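Local coordinates for DUF2666 domain-containing protein (Pyrococcus furiosus, PDB 3V68) that is of uncharacterised function, belongs to the DUF2666 family and probably binds double-stranded DNA, at residues G46-G49 / E50-V54; L161-A164 / R165-S169. All coordinates share one frame; numbering follows the deposited sequence.

Interaction 1: residues G46-G49 / E50-V54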
loop_
_atom_site.group_PDB
_atom_site.type_symbol
_atom_site.label_atom_id
_atom_site.label_comp_id
_atom_site.label_asym_id
_atom_site.label_seq_id
_atom_site.Cartn_x
_atom_site.Cartn_y
_atom_site.Cartn_z
ATOM N N GLY A 46 7.356 8.700 -4.694
ATOM C CA GLY A 46 7.813 9.679 -5.685
ATOM C C GLY A 46 6.848 10.823 -5.947
ATOM O O GLY A 46 7.198 11.795 -6.626
ATOM N N TYR A 47 5.635 10.710 -5.410
ATOM C CA TYR A 47 4.599 11.724 -5.585
ATOM C C TYR A 47 4.272 12.460 -4.285
ATOM O O TYR A 47 3.312 13.233 -4.227
ATOM C CB TYR A 47 3.332 11.098 -6.182
ATOM C CG TYR A 47 3.498 10.696 -7.627
ATOM C CD1 TYR A 47 3.424 11.645 -8.644
ATOM C CD2 TYR A 47 3.741 9.371 -7.973
ATOM C CE1 TYR A 47 3.592 11.284 -9.973
ATOM C CE2 TYR A 47 3.908 8.997 -9.295
ATOM C CZ TYR A 47 3.833 9.956 -10.289
ATOM O OH TYR A 47 3.997 9.579 -11.599
ATOM N N LEU A 48 5.074 12.221 -3.248
ATOM C CA LEU A 48 4.835 12.829 -1.932
ATOM C C LEU A 48 5.766 14.003 -1.626
ATOM O O LEU A 48 5.642 14.633 -0.574
ATOM C CB LEU A 48 4.943 11.772 -0.828
ATOM C CG LEU A 48 3.912 10.635 -0.814
ATOM C CD1 LEU A 48 4.295 9.606 0.243
ATOM C CD2 LEU A 48 2.501 11.148 -0.571
ATOM N N GLY A 49 6.672 14.298 -2.556
ATOM C CA GLY A 49 7.761 15.257 -2.343
ATOM C C GLY A 49 7.404 16.707 -2.051
ATOM O O GLY A 49 8.232 17.450 -1.513
ATOM N N GLU A 50 6.186 17.117 -2.407
ATOM C CA GLU A 50 5.706 18.473 -2.117
ATOM C C GLU A 50 5.508 18.681 -0.613
ATOM O O GLU A 50 5.645 19.803 -0.115
ATOM C CB GLU A 50 4.389 18.766 -2.861
ATOM C CG GLU A 50 4.482 18.725 -4.395
ATOM C CD GLU A 50 3.147 18.436 -5.094
ATOM O OE1 GLU A 50 2.233 17.841 -4.474
ATOM O OE2 GLU A 50 3.016 18.792 -6.286
ATOM N N LYS A 51 5.203 17.597 0.104
ATOM C CA LYS A 51 4.825 17.666 1.519
ATOM C C LYS A 51 5.705 16.835 2.455
ATOM O O LYS A 51 5.715 17.063 3.666
ATOM C CB LYS A 51 3.359 17.241 1.701
ATOM C CG LYS A 51 2.321 18.087 0.949
ATOM C CD LYS A 51 2.440 19.573 1.261
ATOM C CE LYS A 51 2.271 19.863 2.745
ATOM N NZ LYS A 51 2.190 21.327 2.996
ATOM N N ILE A 52 6.434 15.872 1.895
ATOM C CA ILE A 52 7.271 14.969 2.685
ATOM C C ILE A 52 8.649 14.864 2.037
ATOM O O ILE A 52 8.759 14.671 0.823
ATOM C CB ILE A 52 6.626 13.546 2.819
ATOM C CG1 ILE A 52 5.271 13.618 3.538
ATOM C CG2 ILE A 52 7.566 12.567 3.550
ATOM C CD1 ILE A 52 4.376 12.391 3.329
ATOM N N ASP A 53 9.695 15.012 2.844
ATOM C CA ASP A 53 11.061 14.813 2.375
ATOM C C ASP A 53 11.298 13.310 2.280
ATOM O O ASP A 53 11.745 12.681 3.239
ATOM C CB ASP A 53 12.051 15.466 3.350
ATOM C CG ASP A 53 13.512 15.314 2.918
ATOM O OD1 ASP A 53 13.811 14.595 1.936
ATOM O OD2 ASP A 53 14.378 15.916 3.586
ATOM N N VAL A 54 10.981 12.739 1.117
ATOM C CA VAL A 54 11.014 11.283 0.940
ATOM C C VAL A 54 12.430 10.702 0.979
ATOM O O VAL A 54 12.644 9.631 1.544
ATOM C CB VAL A 54 10.259 10.840 -0.334
ATOM C CG1 VAL A 54 10.363 9.327 -0.538
ATOM C CG2 VAL A 54 8.794 11.249 -0.226
HETATM O O HOH W 1 3.665 15.742 -3.298
#
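L48 CG and I52 CG1 are both anti to their own carbonyl carbon, beside the backbone N (chi1 -65° and -61°), and the two side chains run side by side in the same direction until the CD1 methyl of L48 lies 4.2 Å from CD1 of I52. In V54 the CG2 methyl takes the equivalent place and comes to 3.9 Å from the CB of L48, so the leucine is met near its root by the valine and at its end by the isoleucine. The backbone turn beneath is organised by one oxygen. L48 O accepts from K51 N at 3.1 Å, with the donor standing above the carbonyl plane, and from I52 N at 2.9 Å, tilted less from that plane. G49 adds a CA-H...O contact to the carbonyl oxygen of I52. Beside the turn, facing the start of helix 160-181, a water donates to Y47 O and to E50 OE1 and accepts from E50 N, the last bond being 3.0 Å long, and so ties the carboxylate back to its own main chain. Both oxygens of E50 also receive backbone N-H groups from the same helix start, OE2 from L160 and OE1 from L161, whereas the bent chain of K51 carries NZ to Y247, E88 and M87 O. D53 then caps the start of helix 54-58 through G56 N. The turn is thus two-sided: the L48 and I52 side chains pack against V100, V104 and A101 of helix 91-110, while the E50 carboxylate, placed at the N-terminal end of a helix, is likely to be stabilised in its charged form.

Interaction 2: residues L161-A164 / R165-S169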
loop_
_atom_site.group_PDB
_atom_site.type_symbol
_atom_site.label_atom_id
_atom_site.label_comp_id
_atom_site.label_asym_id
_atom_site.label_seq_id
_atom_site.Cartn_x
_atom_site.Cartn_y
_atom_site.Cartn_z
ATOM N N LEU A 161 0.729 15.327 -5.153
ATOM C CA LEU A 161 0.035 14.700 -4.036
ATOM C C LEU A 161 -1.308 14.099 -4.450
ATOM O O LEU A 161 -1.781 13.150 -3.827
ATOM C CB LEU A 161 -0.157 15.692 -2.882
ATOM C CG LEU A 161 -0.289 15.058 -1.496
ATOM C CD1 LEU A 161 1.061 14.607 -0.978
ATOM C CD2 LEU A 161 -0.927 16.023 -0.517
ATOM N N ASP A 162 -1.914 14.645 -5.502
ATOM C CA ASP A 162 -3.177 14.108 -5.990
ATOM C C ASP A 162 -2.977 12.799 -6.742
ATOM O O ASP A 162 -3.817 11.900 -6.666
ATOM C CB ASP A 162 -3.925 15.110 -6.861
ATOM C CG ASP A 162 -5.373 14.717 -7.055
ATOM O OD1 ASP A 162 -5.964 14.183 -6.091
ATOM O OD2 ASP A 162 -5.905 14.923 -8.164
ATOM N N ILE A 163 -1.861 12.704 -7.457
ATOM C CA ILE A 163 -1.460 11.452 -8.091
ATOM C C ILE A 163 -1.191 10.414 -7.002
ATOM O O ILE A 163 -1.645 9.272 -7.102
ATOM C CB ILE A 163 -0.237 11.638 -9.018
ATOM C CG1 ILE A 163 -0.544 12.696 -10.088
ATOM C CG2 ILE A 163 0.150 10.313 -9.667
ATOM C CD1 ILE A 163 0.669 13.166 -10.859
ATOM N N ALA A 164 -0.487 10.829 -5.948
ATOM C CA ALA A 164 -0.266 9.968 -4.786
ATOM C C ALA A 164 -1.582 9.444 -4.218
ATOM O O ALA A 164 -1.687 8.262 -3.887
ATOM C CB ALA A 164 0.513 10.705 -3.710
ATOM N N ARG A 165 -2.572 10.329 -4.100
ATOM C CA ARG A 165 -3.885 9.960 -3.565
ATOM C C ARG A 165 -4.561 8.896 -4.424
ATOM O O ARG A 165 -5.081 7.908 -3.898
ATOM C CB ARG A 165 -4.801 11.183 -3.444
ATOM C CG ARG A 165 -6.080 10.906 -2.665
ATOM C CD ARG A 165 -7.176 11.927 -2.946
ATOM N NE ARG A 165 -7.363 12.180 -4.373
ATOM C CZ ARG A 165 -8.024 11.388 -5.217
ATOM N NH1 ARG A 165 -8.581 10.253 -4.804
ATOM N NH2 ARG A 165 -8.120 11.733 -6.493
ATOM N N LEU A 166 -4.556 9.112 -5.739
ATOM C CA LEU A 166 -5.179 8.183 -6.678
ATOM C C LEU A 166 -4.485 6.828 -6.637
ATOM O O LEU A 166 -5.147 5.787 -6.621
ATOM C CB LEU A 166 -5.180 8.739 -8.106
ATOM C CG LEU A 166 -6.021 7.927 -9.101
ATOM C CD1 LEU A 166 -7.505 7.973 -8.743
ATOM C CD2 LEU A 166 -5.790 8.413 -10.524
ATOM N N LEU A 167 -3.156 6.846 -6.617
ATOM C CA LEU A 167 -2.384 5.609 -6.515
ATOM C C LEU A 167 -2.698 4.856 -5.219
ATOM O O LEU A 167 -2.864 3.636 -5.231
ATOM C CB LEU A 167 -0.885 5.892 -6.626
ATOM C CG LEU A 167 -0.367 6.371 -7.985
ATOM C CD1 LEU A 167 1.073 6.819 -7.841
ATOM C CD2 LEU A 167 -0.487 5.278 -9.042
ATOM N N ALA A 168 -2.802 5.588 -4.111
ATOM C CA ALA A 168 -3.169 4.993 -2.826
ATOM C C ALA A 168 -4.578 4.396 -2.856
ATOM O O ALA A 168 -4.811 3.315 -2.302
ATOM C CB ALA A 168 -3.038 6.024 -1.698
ATOM N N SER A 169 -5.501 5.104 -3.507
ATOM C CA SER A 169 -6.879 4.641 -3.673
ATOM C C SER A 169 -6.948 3.365 -4.510
ATOM O O SER A 169 -7.699 2.446 -4.187
ATOM C CB SER A 169 -7.742 5.735 -4.306
ATOM O OG SER A 169 -9.115 5.379 -4.262
#
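D162 and R165, one helical turn apart, form a side-on salt bridge in which two nitrogens of the arginine share a single carboxylate oxygen. R165 NE lies 3.0 Å from D162 OD1 and meets it nearly along the C-O bond, with an N-H...O angle of 157°; NH2 reaches the same D162 OD1 at 3.3 Å, from the syn side and out of the carboxylate plane. The oxygen sits at the guanidinium edge, in the plane of that group, yet the carboxylate and guanidinium planes are turned 41° from each other. R165 leaves the helix with CG opposite its own backbone N (chi1 -170°), D162 does the same, and the two side chains travel alongside; the bend of the arginine at chi3 then turns NE and NH2 back to the acid. An alanine at R165 would remove both donors and would probably leave the D162 carboxylate without its charged mate and freer to turn. The next shell is the helix backbone. R165 N binds L161 O at 2.9 Å and L166 N binds D162 O at 3.0 Å, bonds that hold the turn bringing D162 and R165 to the same side of the helix, and L167 N to I163 O and A168 N to A164 O carry the ladder onward. Around the helix from the salt bridge, I163 CG2 touches L167 CD1 at 4.0 Å, the two side chains lying alongside and pointing the same way. Helix 160-181 is embedded here between different elements: I163, L166 and L167 pack on I137 of strand 136-143, I163 and L166 also reach M152 of strand 146-153, and L161 meets L244 and Y247 of helix 241-248.

Interaction 1 is a partly buried turn in the loop between helices 26-43 and 54-58, whereas interaction 2 is a mostly buried length of helix 160-181; their centres are about 12 Å apart. They lie in different DUF2666 regions of the chain, and where they touch, parts of both regions meet: Y47 packs on I163 and L167, and L48 on A164. Interaction 2 has a run of i to i+4 bonds, one per carbonyl, whereas in interaction 1 one carbonyl takes both an i+3 and an i+4 donor, with a water completing the turn. Charge is paired within the helix in interaction 2, but is answered by outside elements in interaction 1.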